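Local coordinates for polar amino acid ABC uptake transporter substrate binding protein (Streptococcus thermophilus LMG 18311, PDB 3HV1), which probably binds polar amino acids outside the cell and hands them to the membrane-spanning part of an ABC importer, at residues A[220-223]-A[224-228]; A[93-97]-A[98-102]; A[179-183]-A[184-188]; A[74-78]-A[79-83]; A[250-253]-A[254-258]. One frame throughout, in Å; residues are numbered along the deposited sequence.

Interaction 1. Residues A[220-223]-A[224-228]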
loop_
_atom_site.group_PDB
_atom_site.type_symbol
_atom_site.label_atom_id
_atom_site.label_comp_id
_atom_site.label_asym_id
_atom_site.label_seq_id
_atom_site.Cartn_x
_atom_site.Cartn_y
_atom_site.Cartn_z
ATOM N N LYS A 220 5.539 -13.758 11.160
ATOM C CA LYS A 220 4.502 -12.737 11.142
ATOM C C LYS A 220 4.718 -11.629 12.166
ATOM O O LYS A 220 4.489 -10.453 11.873
ATOM C CB LYS A 220 3.143 -13.387 11.397
ATOM C CG LYS A 220 2.771 -14.454 10.385
ATOM C CD LYS A 220 2.732 -13.886 8.977
ATOM C CE LYS A 220 2.175 -14.901 7.998
ATOM N NZ LYS A 220 0.772 -15.259 8.339
ATOM N N THR A 221 5.148 -12.004 13.368
ATOM C CA THR A 221 5.360 -11.035 14.435
ATOM C C THR A 221 6.527 -10.109 14.151
ATOM O O THR A 221 6.462 -8.914 14.431
ATOM C CB THR A 221 5.610 -11.734 15.780
ATOM O OG1 THR A 221 4.575 -12.698 16.015
ATOM C CG2 THR A 221 5.608 -10.718 16.913
ATOM N N LEU A 222 7.598 -10.672 13.604
ATOM C CA LEU A 222 8.781 -9.891 13.279
ATOM C C LEU A 222 8.416 -8.790 12.288
ATOM O O LEU A 222 8.850 -7.651 12.430
ATOM C CB LEU A 222 9.847 -10.799 12.676
ATOM C CG LEU A 222 11.066 -10.123 12.069
ATOM C CD1 LEU A 222 11.863 -9.368 13.132
ATOM C CD2 LEU A 222 11.916 -11.189 11.410
ATOM N N ILE A 223 7.621 -9.139 11.283
ATOM C CA ILE A 223 7.193 -8.163 10.278
ATOM C C ILE A 223 6.425 -7.010 10.938
ATOM O O ILE A 223 6.670 -5.842 10.644
ATOM C CB ILE A 223 6.292 -8.828 9.200
ATOM C CG1 ILE A 223 7.119 -9.803 8.353
ATOM C CG2 ILE A 223 5.625 -7.763 8.330
ATOM C CD1 ILE A 223 8.282 -9.155 7.597
ATOM N N LYS A 224 5.505 -7.344 11.839
ATOM C CA LYS A 224 4.713 -6.327 12.536
ATOM C C LYS A 224 5.579 -5.424 13.403
ATOM O O LYS A 224 5.356 -4.218 13.475
ATOM C CB LYS A 224 3.653 -6.989 13.422
ATOM C CG LYS A 224 2.570 -7.717 12.651
ATOM C CD LYS A 224 1.512 -8.289 13.587
ATOM C CE LYS A 224 0.410 -8.992 12.800
ATOM N NZ LYS A 224 -0.691 -9.509 13.675
ATOM N N LYS A 225 6.563 -6.026 14.064
ATOM C CA LYS A 225 7.471 -5.298 14.937
ATOM C C LYS A 225 8.335 -4.340 14.133
ATOM O O LYS A 225 8.730 -3.287 14.626
ATOM C CB LYS A 225 8.347 -6.275 15.723
ATOM C CG LYS A 225 7.571 -7.159 16.694
ATOM C CD LYS A 225 6.912 -6.338 17.796
ATOM C CE LYS A 225 6.075 -7.226 18.703
ATOM N NZ LYS A 225 5.454 -6.452 19.816
ATOM N N ILE A 226 8.635 -4.698 12.891
ATOM C CA ILE A 226 9.429 -3.797 12.074
ATOM C C ILE A 226 8.535 -2.633 11.650
ATOM O O ILE A 226 8.924 -1.470 11.788
ATOM C CB ILE A 226 10.015 -4.518 10.851
ATOM C CG1 ILE A 226 11.050 -5.553 11.323
ATOM C CG2 ILE A 226 10.664 -3.504 9.914
ATOM C CD1 ILE A 226 11.526 -6.501 10.233
ATOM N N ASN A 227 7.337 -2.937 11.151
ATOM C CA ASN A 227 6.397 -1.890 10.738
ATOM C C ASN A 227 6.178 -0.887 11.868
ATOM O O ASN A 227 6.161 0.321 11.644
ATOM C CB ASN A 227 5.042 -2.490 10.344
ATOM C CG ASN A 227 5.100 -3.249 9.046
ATOM O OD1 ASN A 227 5.891 -2.922 8.160
ATOM N ND2 ASN A 227 4.248 -4.256 8.909
ATOM N N GLN A 228 5.985 -1.396 13.080
ATOM C CA GLN A 228 5.778 -0.541 14.249
ATOM C C GLN A 228 7.057 0.246 14.532
ATOM O O GLN A 228 7.011 1.397 14.950
ATOM C CB GLN A 228 5.428 -1.391 15.474
ATOM C CG GLN A 228 4.071 -2.074 15.396
ATOM C CD GLN A 228 3.822 -3.009 16.574
ATOM O OE1 GLN A 228 4.084 -2.659 17.727
ATOM N NE2 GLN A 228 3.307 -4.201 16.286
#
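Ile223, Lys224 and Thr221 carry most of this local contact in the first turns of helix 220-236, an alpha-helix in the two-lobed fold of the family 3 solute-binding proteins. The i to i+4 backbone bonds run in sequence: Lys224 N to Lys220 O (3.3 Å), Lys225 N to Thr221 O (2.9 Å), Ile226 N to Leu222 O (3.0 Å) and Asn227 N to Ile223 O, the last nearly straight at 173°. Ile223 and Asn227 lie side by side, pointing the same way; Ile223 CG2, the branch anti to the backbone N, packs 3.8 Å from Asn227 ND2, and the other amide atom, Asn227 OD1, accepts from the backbone N of Glu102. Lys224 lays its CG 3.4 Å from Lys220 O, then runs fully extended to a salt bridge with Asp70 of the second subunit. Thr221 gives its hydroxyl to a hydrogen bond with Asp12, while its methyl lies alongside the aliphatic part of Lys225, which bends at its second torsion. On the buried side Leu222 and Ile226 cross obliquely and pack against Leu83; Leu222 CG and CD1 both lie 4.1 Å from Ile226 CD1.

Interaction 2. Residues A[93-97]-A[98-102]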
loop_
_atom_site.group_PDB
_atom_site.type_symbol
_atom_site.label_atom_id
_atom_site.label_comp_id
_atom_site.label_asym_id
_atom_site.label_seq_id
_atom_site.Cartn_x
_atom_site.Cartn_y
_atom_site.Cartn_z
ATOM N N GLU A 93 7.274 -13.197 -7.497
ATOM C CA GLU A 93 8.233 -14.287 -7.349
ATOM C C GLU A 93 8.763 -14.305 -5.921
ATOM O O GLU A 93 8.791 -15.346 -5.267
ATOM C CB GLU A 93 9.398 -14.106 -8.331
ATOM C CG GLU A 93 10.334 -15.308 -8.434
ATOM C CD GLU A 93 11.472 -15.089 -9.420
ATOM O OE1 GLU A 93 11.198 -14.765 -10.595
ATOM O OE2 GLU A 93 12.645 -15.249 -9.023
ATOM N N ARG A 94 9.175 -13.139 -5.438
ATOM C CA ARG A 94 9.709 -13.028 -4.089
ATOM C C ARG A 94 8.650 -13.352 -3.045
ATOM O O ARG A 94 8.959 -13.898 -1.990
ATOM C CB ARG A 94 10.276 -11.622 -3.871
ATOM C CG ARG A 94 11.515 -11.360 -4.711
ATOM C CD ARG A 94 11.951 -9.911 -4.686
ATOM N NE ARG A 94 13.198 -9.731 -5.420
ATOM C CZ ARG A 94 13.805 -8.566 -5.598
ATOM N NH1 ARG A 94 13.278 -7.457 -5.100
ATOM N NH2 ARG A 94 14.956 -8.515 -6.256
ATOM N N LYS A 95 7.399 -13.032 -3.350
ATOM C CA LYS A 95 6.311 -13.310 -2.425
ATOM C C LYS A 95 6.117 -14.813 -2.247
ATOM O O LYS A 95 5.531 -15.258 -1.265
ATOM C CB LYS A 95 5.020 -12.665 -2.921
ATOM C CG LYS A 95 5.043 -11.147 -2.870
ATOM C CD LYS A 95 3.713 -10.550 -3.297
ATOM C CE LYS A 95 2.608 -10.915 -2.326
ATOM N NZ LYS A 95 1.338 -10.213 -2.658
ATOM N N GLN A 96 6.611 -15.599 -3.196
ATOM C CA GLN A 96 6.493 -17.044 -3.084
ATOM C C GLN A 96 7.463 -17.530 -2.015
ATOM O O GLN A 96 7.274 -18.594 -1.432
ATOM C CB GLN A 96 6.806 -17.723 -4.422
ATOM C CG GLN A 96 5.814 -17.400 -5.540
ATOM C CD GLN A 96 4.379 -17.792 -5.200
ATOM O OE1 GLN A 96 3.760 -17.224 -4.300
ATOM N NE2 GLN A 96 3.845 -18.770 -5.924
ATOM N N SER A 97 8.491 -16.727 -1.742
ATOM C CA SER A 97 9.499 -17.085 -0.748
ATOM C C SER A 97 9.467 -16.274 0.548
ATOM O O SER A 97 10.072 -16.675 1.543
ATOM C CB SER A 97 10.898 -16.977 -1.362
ATOM O OG SER A 97 11.080 -17.911 -2.412
ATOM N N ALA A 98 8.770 -15.144 0.563
ATOM C CA ALA A 98 8.754 -14.347 1.784
ATOM C C ALA A 98 7.587 -13.393 1.967
ATOM O O ALA A 98 6.820 -13.135 1.044
ATOM C CB ALA A 98 10.067 -13.566 1.890
ATOM N N ASP A 99 7.471 -12.881 3.188
ATOM C CA ASP A 99 6.450 -11.911 3.556
ATOM C C ASP A 99 7.171 -10.577 3.726
ATOM O O ASP A 99 8.303 -10.536 4.205
ATOM C CB ASP A 99 5.760 -12.315 4.856
ATOM C CG ASP A 99 4.576 -13.243 4.624
ATOM O OD1 ASP A 99 4.286 -13.555 3.447
ATOM O OD2 ASP A 99 3.933 -13.649 5.619
ATOM N N PHE A 100 6.510 -9.492 3.342
ATOM C CA PHE A 100 7.112 -8.163 3.391
ATOM C C PHE A 100 6.551 -7.187 4.402
ATOM O O PHE A 100 5.371 -7.235 4.744
ATOM C CB PHE A 100 6.992 -7.505 2.015
ATOM C CG PHE A 100 7.891 -8.096 0.979
ATOM C CD1 PHE A 100 9.154 -7.559 0.756
ATOM C CD2 PHE A 100 7.480 -9.190 0.223
ATOM C CE1 PHE A 100 9.994 -8.096 -0.203
ATOM C CE2 PHE A 100 8.315 -9.739 -0.741
ATOM C CZ PHE A 100 9.574 -9.191 -0.955
ATOM N N THR A 101 7.412 -6.287 4.869
ATOM C CA THR A 101 6.970 -5.245 5.776
ATOM C C THR A 101 6.364 -4.239 4.810
ATOM O O THR A 101 6.402 -4.432 3.591
ATOM C CB THR A 101 8.131 -4.496 6.452
ATOM O OG1 THR A 101 8.979 -3.934 5.433
ATOM C CG2 THR A 101 8.932 -5.413 7.359
ATOM N N GLU A 102 5.808 -3.173 5.367
ATOM C CA GLU A 102 5.262 -2.087 4.569
ATOM C C GLU A 102 6.491 -1.421 3.948
ATOM O O GLU A 102 7.606 -1.597 4.442
ATOM C CB GLU A 102 4.541 -1.087 5.476
ATOM C CG GLU A 102 3.307 -1.649 6.143
ATOM C CD GLU A 102 2.341 -2.234 5.138
ATOM O OE1 GLU A 102 2.079 -1.559 4.118
ATOM O OE2 GLU A 102 1.842 -3.363 5.365
#
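Arg94 and Lys95, at the end of short helix 92-95, meet Ala98 and Phe100 where the chain turns into strand 99-100, which pairs with strand 209-215. The polar part is backbone work. Ala98 N reaches back to Arg94 O at 2.8 Å, but the angle at the hydrogen is only 130° and the bond is weak; the same carbonyl also takes Ser97 N. A CA-H...O contact joins Lys95 CA to Ala98 O at 3.5 Å. The apolar part centres on the Phe100 ring, turned toward the helix end, CG anti to its own carbonyl carbon (chi1 -72°). Arg94 CB comes at the ring edge, in its plane, 3.9 Å from Phe100 CZ. The side chains of Lys95 and Phe100 cross at about a right angle, and Lys95 CG comes 4.1 Å from Phe100 CE2. Farther round, the Phe100 ring meets Tyr88, and Val90 touches both Lys95 and Phe100. The polar end of Arg94 lies elsewhere, NH1 bonding to Ser89 O. From outside, Lys217 NZ bonds to Ala98 O and forms a salt bridge with Asp99. Since the one hydrogen bond between 93-97 and 98-102 is weak, apolar contact between the aliphatic stems of Arg94 and Lys95 and the Phe100 ring, with Lys217 at Ala98 O, probably adds to what holds the turn.

Interaction 3. Residues A[179-183]-A[184-188]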
loop_
_atom_site.group_PDB
_atom_site.type_symbol
_atom_site.label_atom_id
_atom_site.label_comp_id
_atom_site.label_asym_id
_atom_site.label_seq_id
_atom_site.Cartn_x
_atom_site.Cartn_y
_atom_site.Cartn_z
ATOM N N LEU A 179 20.090 15.598 -15.908
ATOM C CA LEU A 179 20.569 14.245 -15.699
ATOM C C LEU A 179 19.438 13.386 -15.148
ATOM O O LEU A 179 18.743 13.796 -14.218
ATOM C CB LEU A 179 21.734 14.276 -14.701
ATOM C CG LEU A 179 22.208 12.965 -14.071
ATOM C CD1 LEU A 179 22.686 12.009 -15.151
ATOM C CD2 LEU A 179 23.330 13.263 -13.087
ATOM N N LEU A 180 19.253 12.201 -15.723
ATOM C CA LEU A 180 18.223 11.273 -15.266
ATOM C C LEU A 180 18.974 10.175 -14.505
ATOM O O LEU A 180 19.884 9.556 -15.050
ATOM C CB LEU A 180 17.474 10.681 -16.473
ATOM C CG LEU A 180 16.261 9.784 -16.203
ATOM C CD1 LEU A 180 15.157 10.615 -15.574
ATOM C CD2 LEU A 180 15.767 9.152 -17.509
ATOM N N ILE A 181 18.612 9.940 -13.249
ATOM C CA ILE A 181 19.297 8.937 -12.437
ATOM C C ILE A 181 18.401 8.501 -11.274
ATOM O O ILE A 181 17.435 9.184 -10.952
ATOM C CB ILE A 181 20.620 9.529 -11.879
ATOM C CG1 ILE A 181 21.442 8.457 -11.169
ATOM C CG2 ILE A 181 20.310 10.670 -10.925
ATOM C CD1 ILE A 181 22.061 7.455 -12.098
ATOM N N ASP A 182 18.715 7.367 -10.650
ATOM C CA ASP A 182 17.915 6.888 -9.523
ATOM C C ASP A 182 17.944 7.888 -8.373
ATOM O O ASP A 182 18.989 8.443 -8.053
ATOM C CB ASP A 182 18.448 5.562 -8.974
ATOM C CG ASP A 182 18.252 4.389 -9.929
ATOM O OD1 ASP A 182 17.722 3.358 -9.473
ATOM O OD2 ASP A 182 18.637 4.488 -11.105
ATOM N N ARG A 183 16.794 8.078 -7.739
ATOM C CA ARG A 183 16.680 8.970 -6.596
ATOM C C ARG A 183 17.746 8.601 -5.559
ATOM O O ARG A 183 18.463 9.474 -5.079
ATOM C CB ARG A 183 15.299 8.829 -5.971
ATOM C CG ARG A 183 15.056 9.738 -4.785
ATOM C CD ARG A 183 13.827 9.299 -4.016
ATOM N NE ARG A 183 13.454 10.275 -3.000
ATOM C CZ ARG A 183 12.451 10.109 -2.145
ATOM N NH1 ARG A 183 11.722 9.000 -2.180
ATOM N NH2 ARG A 183 12.164 11.062 -1.270
ATOM N N VAL A 184 17.863 7.316 -5.215
ATOM C CA VAL A 184 18.863 6.920 -4.213
ATOM C C VAL A 184 20.285 7.400 -4.519
ATOM O O VAL A 184 21.043 7.706 -3.598
ATOM C CB VAL A 184 18.936 5.371 -3.978
ATOM C CG1 VAL A 184 17.739 4.906 -3.175
ATOM C CG2 VAL A 184 19.058 4.628 -5.308
ATOM N N TYR A 185 20.655 7.469 -5.796
ATOM C CA TYR A 185 21.995 7.931 -6.154
ATOM C C TYR A 185 22.070 9.451 -6.188
ATOM O O TYR A 185 23.032 10.050 -5.707
ATOM C CB TYR A 185 22.411 7.387 -7.527
ATOM C CG TYR A 185 22.438 5.877 -7.604
ATOM C CD1 TYR A 185 23.076 5.125 -6.619
ATOM C CD2 TYR A 185 21.816 5.202 -8.654
ATOM C CE1 TYR A 185 23.090 3.731 -6.673
ATOM C CE2 TYR A 185 21.821 3.812 -8.722
ATOM C CZ TYR A 185 22.459 3.080 -7.723
ATOM O OH TYR A 185 22.442 1.700 -7.759
ATOM N N ALA A 186 21.064 10.075 -6.784
ATOM C CA ALA A 186 21.027 11.531 -6.873
ATOM C C ALA A 186 21.150 12.157 -5.490
ATOM O O ALA A 186 22.058 12.948 -5.227
ATOM C CB ALA A 186 19.713 11.985 -7.539
ATOM N N ASN A 187 20.238 11.800 -4.595
ATOM C CA ASN A 187 20.256 12.373 -3.252
ATOM C C ASN A 187 21.483 12.000 -2.437
ATOM O O ASN A 187 22.028 12.829 -1.713
ATOM C CB ASN A 187 18.985 11.984 -2.501
ATOM C CG ASN A 187 17.798 12.825 -2.911
ATOM O OD1 ASN A 187 17.465 13.823 -2.254
ATOM N ND2 ASN A 187 17.166 12.452 -4.007
ATOM N N TYR A 188 21.929 10.759 -2.557
ATOM C CA TYR A 188 23.094 10.324 -1.802
ATOM C C TYR A 188 24.355 11.098 -2.176
ATOM O O TYR A 188 25.039 11.651 -1.312
ATOM C CB TYR A 188 23.335 8.830 -2.020
ATOM C CG TYR A 188 24.688 8.369 -1.538
ATOM C CD1 TYR A 188 25.012 8.392 -0.180
ATOM C CD2 TYR A 188 25.660 7.937 -2.443
ATOM C CE1 TYR A 188 26.264 7.999 0.263
ATOM C CE2 TYR A 188 26.919 7.543 -2.006
ATOM C CZ TYR A 188 27.213 7.575 -0.655
ATOM O OH TYR A 188 28.454 7.184 -0.220
#
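Asp182 O is gripped by two backbone N-H groups where strand 178-182 turns into helix 183-192. Ala186 N bonds to it at 2.9 Å, almost straight (175°), while Tyr185 N makes a weak, bent bond at 3.0 Å. Asn187 N continues the pattern to Arg183 O at 3.0 Å. This is the strand-to-helix junction of an alpha/beta lobe, with Asp182 at the N-cap position although its carboxylate does not cap; it bonds instead to Gln109 and Asn107, and Asn107 also accepts from Val184 N. The Asp182 side chain runs beside Tyr185 in the same direction, the carboxylate turned 52° from the ring, and its CB lies 3.4 Å from Tyr185 CD2. Val184 CG2 sits over the centre of one ring face, 4.1 Å above the plane. Arg183 stretches away from the junction to a salt bridge with Glu249 and a bond to Val106 O. Beneath the first helical turn Ile181 forms the apolar floor. Its CG1, anti to the backbone N (chi1 -173°), is 3.9 Å from Tyr185 CB, and the other branch, Ile181 CG2, meets Ala186 CB at 3.7 Å.

Interaction 4. Residues A[74-78]-A[79-83]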
loop_
_atom_site.group_PDB
_atom_site.type_symbol
_atom_site.label_atom_id
_atom_site.label_comp_id
_atom_site.label_asym_id
_atom_site.label_seq_id
_atom_site.Cartn_x
_atom_site.Cartn_y
_atom_site.Cartn_z
ATOM N N THR A 74 17.164 -18.103 -0.842
ATOM C CA THR A 74 17.605 -19.392 -0.341
ATOM C C THR A 74 18.155 -19.227 1.069
ATOM O O THR A 74 17.806 -19.991 1.965
ATOM C CB THR A 74 18.691 -19.994 -1.235
ATOM O OG1 THR A 74 18.159 -20.197 -2.551
ATOM C CG2 THR A 74 19.162 -21.331 -0.662
ATOM N N GLU A 75 19.007 -18.222 1.258
ATOM C CA GLU A 75 19.597 -17.940 2.558
ATOM C C GLU A 75 18.514 -17.707 3.605
ATOM O O GLU A 75 18.633 -18.147 4.745
ATOM C CB GLU A 75 20.489 -16.702 2.475
ATOM C CG GLU A 75 21.801 -16.923 1.758
ATOM C CD GLU A 75 22.854 -17.495 2.673
ATOM O OE1 GLU A 75 23.390 -16.738 3.509
ATOM O OE2 GLU A 75 23.134 -18.708 2.566
ATOM N N LEU A 76 17.456 -17.009 3.203
ATOM C CA LEU A 76 16.345 -16.696 4.092
ATOM C C LEU A 76 15.554 -17.939 4.488
ATOM O O LEU A 76 15.240 -18.152 5.662
ATOM C CB LEU A 76 15.408 -15.697 3.408
ATOM C CG LEU A 76 14.212 -15.210 4.226
ATOM C CD1 LEU A 76 14.680 -14.473 5.477
ATOM C CD2 LEU A 76 13.363 -14.304 3.351
ATOM N N LYS A 77 15.210 -18.747 3.494
ATOM C CA LYS A 77 14.458 -19.961 3.752
ATOM C C LYS A 77 15.330 -21.005 4.441
ATOM O O LYS A 77 14.824 -21.831 5.188
ATOM C CB LYS A 77 13.879 -20.512 2.442
ATOM C CG LYS A 77 12.731 -19.669 1.898
ATOM C CD LYS A 77 12.115 -20.255 0.634
ATOM C CE LYS A 77 13.032 -20.111 -0.569
ATOM N NZ LYS A 77 12.337 -20.509 -1.827
ATOM N N ASN A 78 16.639 -20.962 4.194
ATOM C CA ASN A 78 17.575 -21.908 4.809
ATOM C C ASN A 78 17.852 -21.584 6.268
ATOM O O ASN A 78 18.318 -22.436 7.025
ATOM C CB ASN A 78 18.906 -21.926 4.057
ATOM C CG ASN A 78 18.853 -22.766 2.812
ATOM O OD1 ASN A 78 17.854 -23.440 2.548
ATOM N ND2 ASN A 78 19.934 -22.748 2.037
ATOM N N GLY A 79 17.571 -20.345 6.654
ATOM C CA GLY A 79 17.793 -19.929 8.023
ATOM C C GLY A 79 19.174 -19.337 8.215
ATOM O O GLY A 79 19.584 -19.079 9.345
ATOM N N THR A 80 19.892 -19.135 7.114
ATOM C CA THR A 80 21.231 -18.559 7.152
ATOM C C THR A 80 21.133 -17.073 7.507
ATOM O O THR A 80 22.095 -16.470 7.985
ATOM C CB THR A 80 21.940 -18.709 5.792
ATOM O OG1 THR A 80 21.854 -20.070 5.356
ATOM C CG2 THR A 80 23.401 -18.329 5.920
ATOM N N ILE A 81 19.968 -16.490 7.232
ATOM C CA ILE A 81 19.683 -15.092 7.558
ATOM C C ILE A 81 18.223 -15.046 7.976
ATOM O O ILE A 81 17.451 -15.955 7.667
ATOM C CB ILE A 81 19.891 -14.125 6.364
ATOM C CG1 ILE A 81 18.943 -14.485 5.214
ATOM C CG2 ILE A 81 21.353 -14.114 5.956
ATOM C CD1 ILE A 81 19.139 -13.628 3.959
ATOM N N ASP A 82 17.850 -13.986 8.680
ATOM C CA ASP A 82 16.488 -13.841 9.160
ATOM C C ASP A 82 15.697 -12.780 8.384
ATOM O O ASP A 82 14.471 -12.763 8.413
ATOM C CB ASP A 82 16.510 -13.483 10.651
ATOM C CG ASP A 82 17.256 -14.520 11.489
ATOM O OD1 ASP A 82 16.997 -15.730 11.296
ATOM O OD2 ASP A 82 18.084 -14.119 12.340
ATOM N N LEU A 83 16.416 -11.907 7.689
ATOM C CA LEU A 83 15.793 -10.837 6.927
ATOM C C LEU A 83 16.647 -10.442 5.745
ATOM O O LEU A 83 17.866 -10.507 5.807
ATOM C CB LEU A 83 15.621 -9.590 7.795
ATOM C CG LEU A 83 14.752 -9.621 9.049
ATOM C CD1 LEU A 83 14.933 -8.312 9.812
ATOM C CD2 LEU A 83 13.310 -9.829 8.660
#
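Glu75 is bent at its second torsion (chi2 -84°), which turns the carboxylate back toward Thr80, and Ile81 holds CG1 between its own N and carbonyl carbon (chi1 62°), which lays that branch against the backbone of Leu76. The two meet where helix 72-78 ends in a Schellman-type turn. Gly79, with a positive phi of 91°, ends the helical path, as the C' residue of the motif does. Thr80 N bonds to Glu75 O at 2.9 Å and Gly79 N to Leu76 O at 3.4 Å, both weakly. Glu75 O collects two more N-H groups, weakly from Gly79 and, at 3.3 Å, from Ile81 N, which comes from above the carbonyl plane. The hydroxyl of Thr80 adds a weak bond of 3.4 Å from OG1 to Glu75 OE2. On the apolar side, Ile81 CD1 packs 3.7 Å from Glu75 CB and Ile81 CG1 lies 3.6 Å from Leu76 N. Leu76 CD1 lies 3.4 Å from Asp82 O. Beyond the turn Arg216 NH1 bonds to both Leu76 O and Ile81 O, and the arginine forms a salt bridge with Asp82. The outcome is one carbonyl oxygen, Glu75 O, shared by three donors, none ideally placed, so the helix end is probably held by many modest bonds, with the cationic arginine supplementing them.

Interaction 5. Residues A[250-253]-A[254-258]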
loop_
_atom_site.group_PDB
_atom_site.type_symbol
_atom_site.label_atom_id
_atom_site.label_comp_id
_atom_site.label_asym_id
_atom_site.label_seq_id
_atom_site.Cartn_x
_atom_site.Cartn_y
_atom_site.Cartn_z
ATOM N N ASP A 250 13.583 13.897 3.648
ATOM C CA ASP A 250 12.759 12.891 4.317
ATOM C C ASP A 250 12.135 11.954 3.275
ATOM O O ASP A 250 11.244 12.356 2.517
ATOM C CB ASP A 250 11.668 13.606 5.118
ATOM C CG ASP A 250 10.732 12.654 5.833
ATOM O OD1 ASP A 250 10.952 11.428 5.765
ATOM O OD2 ASP A 250 9.765 13.144 6.467
ATOM N N VAL A 251 12.590 10.705 3.247
ATOM C CA VAL A 251 12.081 9.743 2.266
ATOM C C VAL A 251 10.960 8.834 2.770
ATOM O O VAL A 251 10.533 7.927 2.073
ATOM C CB VAL A 251 13.222 8.848 1.742
ATOM C CG1 VAL A 251 14.340 9.720 1.194
ATOM C CG2 VAL A 251 13.735 7.943 2.857
ATOM N N ALA A 252 10.474 9.088 3.973
ATOM C CA ALA A 252 9.425 8.256 4.549
ATOM C C ALA A 252 8.179 8.135 3.683
ATOM O O ALA A 252 7.691 9.122 3.139
ATOM C CB ALA A 252 9.040 8.792 5.922
ATOM N N THR A 253 7.678 6.910 3.557
ATOM C CA THR A 253 6.465 6.649 2.801
ATOM C C THR A 253 5.308 7.004 3.727
ATOM O O THR A 253 5.499 7.160 4.927
ATOM C CB THR A 253 6.323 5.163 2.451
ATOM O OG1 THR A 253 6.428 4.394 3.653
ATOM C CG2 THR A 253 7.407 4.721 1.455
ATOM N N ASP A 254 4.109 7.123 3.173
ATOM C CA ASP A 254 2.958 7.426 4.003
ATOM C C ASP A 254 2.760 6.344 5.071
ATOM O O ASP A 254 2.331 6.641 6.182
ATOM C CB ASP A 254 1.705 7.568 3.137
ATOM C CG ASP A 254 1.709 8.849 2.323
ATOM O OD1 ASP A 254 2.313 9.843 2.783
ATOM O OD2 ASP A 254 1.100 8.872 1.238
ATOM N N GLN A 255 3.086 5.094 4.747
ATOM C CA GLN A 255 2.942 4.014 5.724
ATOM C C GLN A 255 3.831 4.253 6.946
ATOM O O GLN A 255 3.387 4.090 8.090
ATOM C CB GLN A 255 3.273 2.655 5.096
ATOM C CG GLN A 255 2.230 2.181 4.089
ATOM C CD GLN A 255 2.616 2.482 2.664
ATOM O OE1 GLN A 255 3.272 3.487 2.381
ATOM N NE2 GLN A 255 2.199 1.617 1.749
ATOM N N VAL A 256 5.084 4.635 6.705
ATOM C CA VAL A 256 6.015 4.910 7.798
ATOM C C VAL A 256 5.468 6.062 8.643
ATOM O O VAL A 256 5.674 6.103 9.856
ATOM C CB VAL A 256 7.422 5.287 7.253
ATOM C CG1 VAL A 256 8.251 5.969 8.325
ATOM C CG2 VAL A 256 8.128 4.035 6.776
ATOM N N LYS A 257 4.768 6.989 7.991
ATOM C CA LYS A 257 4.190 8.146 8.667
ATOM C C LYS A 257 2.909 7.817 9.435
ATOM O O LYS A 257 2.355 8.674 10.119
ATOM C CB LYS A 257 3.901 9.255 7.655
ATOM C CG LYS A 257 5.132 9.862 7.019
ATOM C CD LYS A 257 4.755 10.969 6.046
ATOM C CE LYS A 257 5.988 11.619 5.429
ATOM N NZ LYS A 257 5.632 12.665 4.422
ATOM N N GLY A 258 2.436 6.582 9.316
ATOM C CA GLY A 258 1.230 6.180 10.020
ATOM C C GLY A 258 -0.073 6.435 9.274
ATOM O O GLY A 258 -1.153 6.241 9.832
HETATM O O HOH W 1 8.079 14.392 4.572
HETATM O O HOH W 2 5.542 10.138 1.981
#
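Thr253 O takes Lys257 N at 3.2 Å, as residues 254-257 coil helically without a regular helix and close in a type I turn from Gln255 to Gly258. Upstream, Asp250 OD1 accepts from Ala252 N at 3.0 Å, an Asx turn. Thr253, with chi1 at 54°, sets OG1 where Val256 N meets it weakly at 3.3 Å; the same hydroxyl bonds to Pro103 O. Ala252 CB faces Val256 CG1 at 3.8 Å. Lys257 extends its chain back along the segment, its CG 3.4 Å from Thr253 O, and its ammonium group reaches Asp250 through a water that accepts from Lys257 NZ (3.0 Å) and donates to Asp250 OD2 (2.8 Å). The water thus bridges two groups that make no direct contact. Asp250 OD2 also bonds to Tyr234 of helix 220-236. Val256 packs between that helix, at Phe230 and Tyr234, and Phe239 of helix 238-247, which Ala252 also touches.

Overall arrangement
Along the chain the order is interaction 4, 2, 3, 1, 5. Interactions 1, 2 and 4 cluster in one lobe, with centres 13 to 17 Å apart, and touch one another: helix 220-236 packs beside the chain after helix 72-78, and Lys77 bonds to Ser97. Interaction 3 belongs to the other lobe, its centre about 26 to 31 Å from these three, yet interactions 2 and 3 reach the same mixed sheet. Interaction 5 comes after the last helix and reaches both groups, Val251 packing on Arg183 and Gln255 on Glu102. Such a layout fits a two-lobed solute-binding protein, whose ligand is expected between the lobes.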